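Side-chain contacts in SOXA (PDB 2C1D), which serves as the diheme subunit of the SoxAX cytochrome complex, which joins thiosulfate to a cysteine of the sulfur carrier SoxYZ: residues A[108-113]-A[136-141]; A[125-128]-A[132-135]. All coordinates share one frame; numbering follows the deposited sequence.

How the interactions relate
Both contacts belong to the same cytochrome c domain and share helix 132-143, interaction 2 using its first turn and interaction 1 the turns that follow. Interaction 1 is wholly buried and brings that helix against the start of helix 110-122 through methionine, leucine and isoleucine side chains and a glutamate carboxylate laid against a leucine methyl, with a heme c beside it. Interaction 2 sits farther from the centre of the chain, is partly buried, and packs the loop between the two helices onto the second of them through an indole face. In sequence it is nested within the span closed by interaction 1. The two also touch: Glu111 O lies 3.6 Å from Met134 CE, and Met137 CE lies 4.0 Å from Trp127 CH2.

Interaction 1 (A[108-113]-A[136-141]); sequences MIMEDY and DMLSLI. With HEC (heme c), chain I.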
loop_
_atom_site.group_PDB
_atom_site.type_symbol
_atom_site.label_atom_id
_atom_site.label_comp_id
_atom_site.label_asym_id
_atom_site.label_seq_id
_atom_site.Cartn_x
_atom_site.Cartn_y
_atom_site.Cartn_z
ATOM N N MET A 108 -8.955 19.436 -2.148
ATOM C CA MET A 108 -9.258 18.840 -3.433
ATOM C C MET A 108 -8.178 17.825 -3.795
ATOM O O MET A 108 -7.003 18.124 -3.670
ATOM C CB MET A 108 -9.327 19.920 -4.517
ATOM C CG MET A 108 -10.297 21.055 -4.220
ATOM S SD MET A 108 -11.977 20.555 -4.441
ATOM C CE MET A 108 -12.263 20.719 -6.207
ATOM N N ILE A 109 -8.600 16.621 -4.178
ATOM C CA ILE A 109 -7.774 15.720 -4.969
ATOM C C ILE A 109 -8.171 15.984 -6.400
ATOM O O ILE A 109 -9.155 16.669 -6.652
ATOM C CB ILE A 109 -7.957 14.221 -4.581
ATOM C CG1 ILE A 109 -9.392 13.731 -4.820
ATOM C CG2 ILE A 109 -7.564 14.032 -3.139
ATOM C CD1 ILE A 109 -9.649 12.283 -4.444
ATOM N N MET A 110 -7.413 15.446 -7.337
ATOM C CA MET A 110 -7.569 15.807 -8.724
ATOM C C MET A 110 -8.936 15.410 -9.207
ATOM O O MET A 110 -9.557 16.141 -9.984
ATOM C CB MET A 110 -6.487 15.160 -9.582
ATOM C CG MET A 110 -6.400 15.742 -11.010
ATOM S SD MET A 110 -5.822 17.450 -11.003
ATOM C CE MET A 110 -4.138 17.177 -10.677
ATOM N N GLU A 111 -9.407 14.259 -8.728
ATOM C CA GLU A 111 -10.720 13.733 -9.048
ATOM C C GLU A 111 -11.820 14.764 -8.725
ATOM O O GLU A 111 -12.809 14.859 -9.445
ATOM C CB GLU A 111 -10.984 12.437 -8.264
ATOM C CG GLU A 111 -10.182 11.226 -8.709
ATOM C CD GLU A 111 -8.863 11.054 -7.981
ATOM O OE1 GLU A 111 -8.233 12.070 -7.588
ATOM O OE2 GLU A 111 -8.428 9.896 -7.833
ATOM N N ASP A 112 -11.651 15.525 -7.646
ATOM C CA ASP A 112 -12.636 16.550 -7.311
ATOM C C ASP A 112 -12.639 17.689 -8.326
ATOM O O ASP A 112 -13.689 18.186 -8.641
ATOM C CB ASP A 112 -12.403 17.145 -5.937
ATOM C CG ASP A 112 -12.495 16.129 -4.835
ATOM O OD1 ASP A 112 -13.444 15.297 -4.825
ATOM O OD2 ASP A 112 -11.654 16.132 -3.912
ATOM N N TYR A 113 -11.481 18.153 -8.805
ATOM C CA TYR A 113 -11.511 19.213 -9.828
ATOM C C TYR A 113 -12.153 18.709 -11.109
ATOM O O TYR A 113 -12.964 19.400 -11.721
ATOM C CB TYR A 113 -10.110 19.734 -10.148
ATOM C CG TYR A 113 -9.493 20.690 -9.151
ATOM C CD1 TYR A 113 -8.183 20.509 -8.712
ATOM C CD2 TYR A 113 -10.194 21.794 -8.686
ATOM C CE1 TYR A 113 -7.601 21.377 -7.814
ATOM C CE2 TYR A 113 -9.623 22.690 -7.793
ATOM C CZ TYR A 113 -8.324 22.474 -7.357
ATOM O OH TYR A 113 -7.750 23.357 -6.485
ATOM N N ASP A 136 -8.073 7.991 -17.172
ATOM C CA ASP A 136 -7.441 8.552 -18.354
ATOM C C ASP A 136 -7.229 10.058 -18.193
ATOM O O ASP A 136 -6.197 10.587 -18.614
ATOM C CB ASP A 136 -8.256 8.354 -19.635
ATOM C CG ASP A 136 -8.550 6.891 -19.969
ATOM O OD1 ASP A 136 -7.914 5.929 -19.448
ATOM O OD2 ASP A 136 -9.506 6.636 -20.737
ATOM N N MET A 137 -8.227 10.759 -17.657
ATOM C CA MET A 137 -8.110 12.207 -17.522
ATOM C C MET A 137 -7.006 12.569 -16.525
ATOM O O MET A 137 -6.202 13.453 -16.792
ATOM C CB MET A 137 -9.432 12.852 -17.124
ATOM C CG MET A 137 -9.459 14.369 -17.396
ATOM S SD MET A 137 -9.162 14.810 -19.111
ATOM C CE MET A 137 -10.731 14.214 -19.832
ATOM N N LEU A 138 -6.949 11.865 -15.392
ATOM C CA LEU A 138 -5.868 12.100 -14.416
ATOM C C LEU A 138 -4.513 11.809 -15.020
ATOM O O LEU A 138 -3.538 12.475 -14.699
ATOM C CB LEU A 138 -6.007 11.221 -13.189
ATOM C CG LEU A 138 -7.208 11.358 -12.262
ATOM C CD1 LEU A 138 -6.858 10.972 -10.840
ATOM C CD2 LEU A 138 -7.858 12.709 -12.306
ATOM N N SER A 139 -4.453 10.801 -15.876
ATOM C CA SER A 139 -3.207 10.439 -16.565
ATOM C C SER A 139 -2.725 11.596 -17.423
ATOM O O SER A 139 -1.571 12.030 -17.312
ATOM C CB SER A 139 -3.424 9.167 -17.415
ATOM O OG SER A 139 -3.642 8.035 -16.568
ATOM N N LEU A 140 -3.632 12.117 -18.252
ATOM C CA LEU A 140 -3.347 13.286 -19.099
ATOM C C LEU A 140 -2.906 14.496 -18.290
ATOM O O LEU A 140 -1.892 15.132 -18.600
ATOM C CB LEU A 140 -4.573 13.661 -19.946
ATOM C CG LEU A 140 -4.443 14.877 -20.866
ATOM C CD1 LEU A 140 -3.405 14.635 -21.964
ATOM C CD2 LEU A 140 -5.818 15.270 -21.451
ATOM N N ILE A 141 -3.633 14.790 -17.214
ATOM C CA ILE A 141 -3.288 15.962 -16.402
ATOM C C ILE A 141 -1.947 15.764 -15.723
ATOM O O ILE A 141 -1.114 16.684 -15.665
ATOM C CB ILE A 141 -4.432 16.293 -15.383
ATOM C CG1 ILE A 141 -5.650 16.805 -16.150
ATOM C CG2 ILE A 141 -3.944 17.304 -14.337
ATOM C CD1 ILE A 141 -6.952 16.771 -15.358
HETATM FE FE HEC I . -12.443 22.870 -15.981
HETATM C CHA HEC I . -11.038 24.383 -13.153
HETATM C CHB HEC I . -10.385 20.262 -15.601
HETATM C CHC HEC I . -14.084 21.346 -18.518
HETATM C CHD HEC I . -13.959 25.854 -16.762
HETATM N NA HEC I . -10.979 22.438 -14.640
HETATM C C1A HEC I . -10.540 23.176 -13.567
HETATM C C2A HEC I . -9.497 22.442 -12.913
HETATM C C3A HEC I . -9.322 21.302 -13.592
HETATM C C4A HEC I . -10.271 21.261 -14.680
HETATM C CMA HEC I . -8.327 20.179 -13.277
HETATM C CAA HEC I . -8.745 22.929 -11.659
HETATM C CBA HEC I . -7.822 24.051 -12.094
HETATM C CGA HEC I . -7.160 24.791 -10.942
HETATM O O1A HEC I . -7.677 24.807 -9.801
HETATM O O2A HEC I . -6.084 25.380 -11.235
HETATM N NB HEC I . -12.241 21.117 -16.923
HETATM C C1B HEC I . -11.375 20.119 -16.539
HETATM C C2B HEC I . -11.732 18.919 -17.283
HETATM C C3B HEC I . -12.750 19.220 -18.098
HETATM C C4B HEC I . -13.091 20.620 -17.886
HETATM C CMB HEC I . -10.981 17.575 -17.190
HETATM C CAB HEC I . -13.469 18.246 -19.089
HETATM C CBB HEC I . -13.924 17.120 -18.455
HETATM N NC HEC I . -13.774 23.524 -17.406
HETATM C C1C HEC I . -14.392 22.686 -18.306
HETATM C C2C HEC I . -15.315 23.492 -19.082
HETATM C C3C HEC I . -15.379 24.724 -18.520
HETATM C C4C HEC I . -14.335 24.774 -17.509
HETATM C CMC HEC I . -16.321 22.886 -20.087
HETATM C CAC HEC I . -16.261 25.945 -18.954
HETATM C CBC HEC I . -17.597 25.785 -19.079
HETATM N ND HEC I . -12.475 24.809 -15.083
HETATM C C1D HEC I . -13.242 25.858 -15.586
HETATM C C2D HEC I . -13.193 26.968 -14.655
HETATM C C3D HEC I . -12.303 26.507 -13.514
HETATM C C4D HEC I . -11.894 25.159 -13.872
HETATM C CMD HEC I . -13.883 28.341 -14.754
HETATM C CAD HEC I . -11.914 27.294 -12.252
HETATM C CBD HEC I . -10.680 28.095 -12.536
HETATM C CGD HEC I . -10.164 28.782 -11.273
HETATM O O1D HEC I . -9.526 29.870 -11.400
HETATM O O2D HEC I . -10.376 28.229 -10.172
#
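Met110 reaches across to Leu138 with its CG, which lies 3.6 Å from Leu138 CD2, the two side chains sliding past each other in opposite directions. Farther out its chain bends twice, at chi2 (67°) and chi3 (75°), and this curl lays the thioether against Ile141, Met110 CE standing 3.7 Å from Ile141 CG2. On the other branch of Leu138, CD1 rests against the carboxylate of Glu111, 3.5 Å from Glu111 CD; the two side chains cross at about a right angle. No hydrogen bond spans the segments, so van der Waals contact does the joining.

Behind this layer, Ile109 takes the N-cap position of helix 110-122, and Ile109 N donates to Asp112 OD2 at 3.1 Å, meeting the anti side of a carboxylate that also forms a salt bridge with Lys242. Leu93 and Met97 pack on Met110 from nearby loops.

The same two helices line the heme c pocket of the cytochrome c domain. Tyr113 lies with one ring face toward the propionate: HEC CAA is over its rim, and HEC O1A is 3.4 Å from Tyr113 CZ. Met108 CB is over the opposite face, while Asp101 and Arg99 hydrogen-bond the hydroxyl. An alanine in place of Tyr113 would remove this ring and is likely to leave the propionate arm less firmly placed and Asp101 and Arg99 without their shared partner. From the other helix, Met137 CG meets the methyl HEC CMB at 3.6 Å. Van der Waals contact alone thus joins the helices, though one partner of the Leu138 methyls is a carboxylate; the hydrogen bonds belong to the N-cap and the tyrosine hydroxyl, away from the touching residues.

Interaction 2 (A[125-128]-A[132-135]); sequences EKWG and DNMK
Trp127 and Asn133 each turn CG anti to their own carbonyl carbon (chi1 -66° for the tryptophan), which brings the indole under the first turn of helix 132-143 and the asparagine CB over the ring. The result is a CH-pi contact within the cytochrome c domain, made where the loop after helix 110-122 leads into the next helix. Asn133 CB stands 3.5 Å from the centroid of the six-membered ring of Trp127, only 13° off the ring normal, and so practically above its middle. The amide continues across the indole toward the five-membered ring, its plane inclined 53° to that of the indole, and Asn133 ND2 comes to 3.7 Å from Trp127 NE1 without a hydrogen bond between them. Its other end is spoken for, since Asn133 OD1 accepts from Lys68 of helix 59-70.

Met134, by contrast, has CG anti to its backbone N and bends again at chi2 and chi3; its methyl CE then lies 4.1 Å from Trp127 CB, while Val114 and Asn115 of helix 110-122 also touch this side chain. Asn115 OD1 takes the Trp127 backbone N-H, a bond that ties the loop back to the preceding helix.

The indole reaches a bound heme c as well, and its nearest approach to the side chain of Cys80, one of the covalent heme attachments, is about 6 Å. Ser131 OG hydrogen-bonds both Gly128 O and Met134 N, bridging loop and helix start. Beside that bridge, Gly128 O sits 3.4 Å from Met134 CB.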
loop_
_atom_site.group_PDB
_atom_site.type_symbol
_atom_site.label_atom_id
_atom_site.label_comp_id
_atom_site.label_asym_id
_atom_site.label_seq_id
_atom_site.Cartn_x
_atom_site.Cartn_y
_atom_site.Cartn_z
ATOM N N GLU A 125 -23.601 13.659 -15.249
ATOM C CA GLU A 125 -23.550 12.862 -14.051
ATOM C C GLU A 125 -22.070 12.713 -13.720
ATOM O O GLU A 125 -21.242 12.568 -14.622
ATOM C CB GLU A 125 -24.222 11.504 -14.328
ATOM C CG GLU A 125 -23.926 10.403 -13.324
ATOM C CD GLU A 125 -24.962 9.278 -13.369
ATOM O OE1 GLU A 125 -25.751 9.215 -14.355
ATOM O OE2 GLU A 125 -24.994 8.457 -12.415
ATOM N N LYS A 126 -21.738 12.790 -12.441
ATOM C CA LYS A 126 -20.331 12.713 -12.029
ATOM C C LYS A 126 -19.684 11.418 -12.520
ATOM O O LYS A 126 -20.330 10.356 -12.561
ATOM C CB LYS A 126 -20.171 12.903 -10.518
ATOM C CG LYS A 126 -20.403 11.681 -9.618
ATOM C CD LYS A 126 -19.841 11.896 -8.182
ATOM C CE LYS A 126 -18.648 10.938 -7.842
ATOM N NZ LYS A 126 -17.798 11.396 -6.658
ATOM N N TRP A 127 -18.426 11.509 -12.932
ATOM C CA TRP A 127 -17.648 10.309 -13.268
ATOM C C TRP A 127 -17.246 9.545 -12.005
ATOM O O TRP A 127 -16.861 10.139 -10.985
ATOM C CB TRP A 127 -16.396 10.657 -14.083
ATOM C CG TRP A 127 -16.647 11.214 -15.473
ATOM C CD1 TRP A 127 -17.824 11.219 -16.180
ATOM C CD2 TRP A 127 -15.676 11.843 -16.318
ATOM N NE1 TRP A 127 -17.636 11.815 -17.405
ATOM C CE2 TRP A 127 -16.325 12.195 -17.521
ATOM C CE3 TRP A 127 -14.307 12.122 -16.187
ATOM C CZ2 TRP A 127 -15.669 12.835 -18.561
ATOM C CZ3 TRP A 127 -13.649 12.757 -17.231
ATOM C CH2 TRP A 127 -14.324 13.110 -18.395
ATOM N N GLY A 128 -17.341 8.217 -12.079
ATOM C CA GLY A 128 -16.841 7.357 -11.028
ATOM C C GLY A 128 -15.382 7.693 -10.816
ATOM O O GLY A 128 -14.645 7.872 -11.776
ATOM N N ASP A 132 -12.813 4.655 -16.118
ATOM C CA ASP A 132 -11.860 4.886 -17.181
ATOM C C ASP A 132 -11.779 6.344 -17.608
ATOM O O ASP A 132 -10.690 6.840 -17.840
ATOM C CB ASP A 132 -12.150 3.970 -18.363
ATOM C CG ASP A 132 -11.572 2.591 -18.153
ATOM O OD1 ASP A 132 -12.063 1.617 -18.754
ATOM O OD2 ASP A 132 -10.615 2.410 -17.363
ATOM N N ASN A 133 -12.912 7.037 -17.669
ATOM C CA ASN A 133 -12.891 8.460 -18.004
ATOM C C ASN A 133 -12.017 9.220 -17.016
ATOM O O ASN A 133 -11.226 10.057 -17.409
ATOM C CB ASN A 133 -14.302 9.056 -18.032
ATOM C CG ASN A 133 -15.089 8.662 -19.277
ATOM O OD1 ASN A 133 -14.532 8.135 -20.237
ATOM N ND2 ASN A 133 -16.392 8.927 -19.260
ATOM N N MET A 134 -12.178 8.910 -15.740
ATOM C CA MET A 134 -11.401 9.540 -14.674
ATOM C C MET A 134 -9.918 9.182 -14.674
ATOM O O MET A 134 -9.067 10.087 -14.608
ATOM C CB MET A 134 -12.005 9.253 -13.314
ATOM C CG MET A 134 -11.447 10.117 -12.190
ATOM S SD MET A 134 -11.643 11.882 -12.346
ATOM C CE MET A 134 -13.330 12.074 -11.680
ATOM N N LYS A 135 -9.596 7.900 -14.784
ATOM C CA LYS A 135 -8.187 7.467 -14.778
ATOM C C LYS A 135 -7.432 8.001 -16.007
ATOM O O LYS A 135 -6.303 8.469 -15.899
ATOM C CB LYS A 135 -8.095 5.943 -14.688
ATOM C CG LYS A 135 -8.759 5.413 -13.427
ATOM C CD LYS A 135 -8.486 3.925 -13.155
ATOM C CE LYS A 135 -8.876 2.995 -14.303
ATOM N NZ LYS A 135 -8.834 1.557 -13.809
#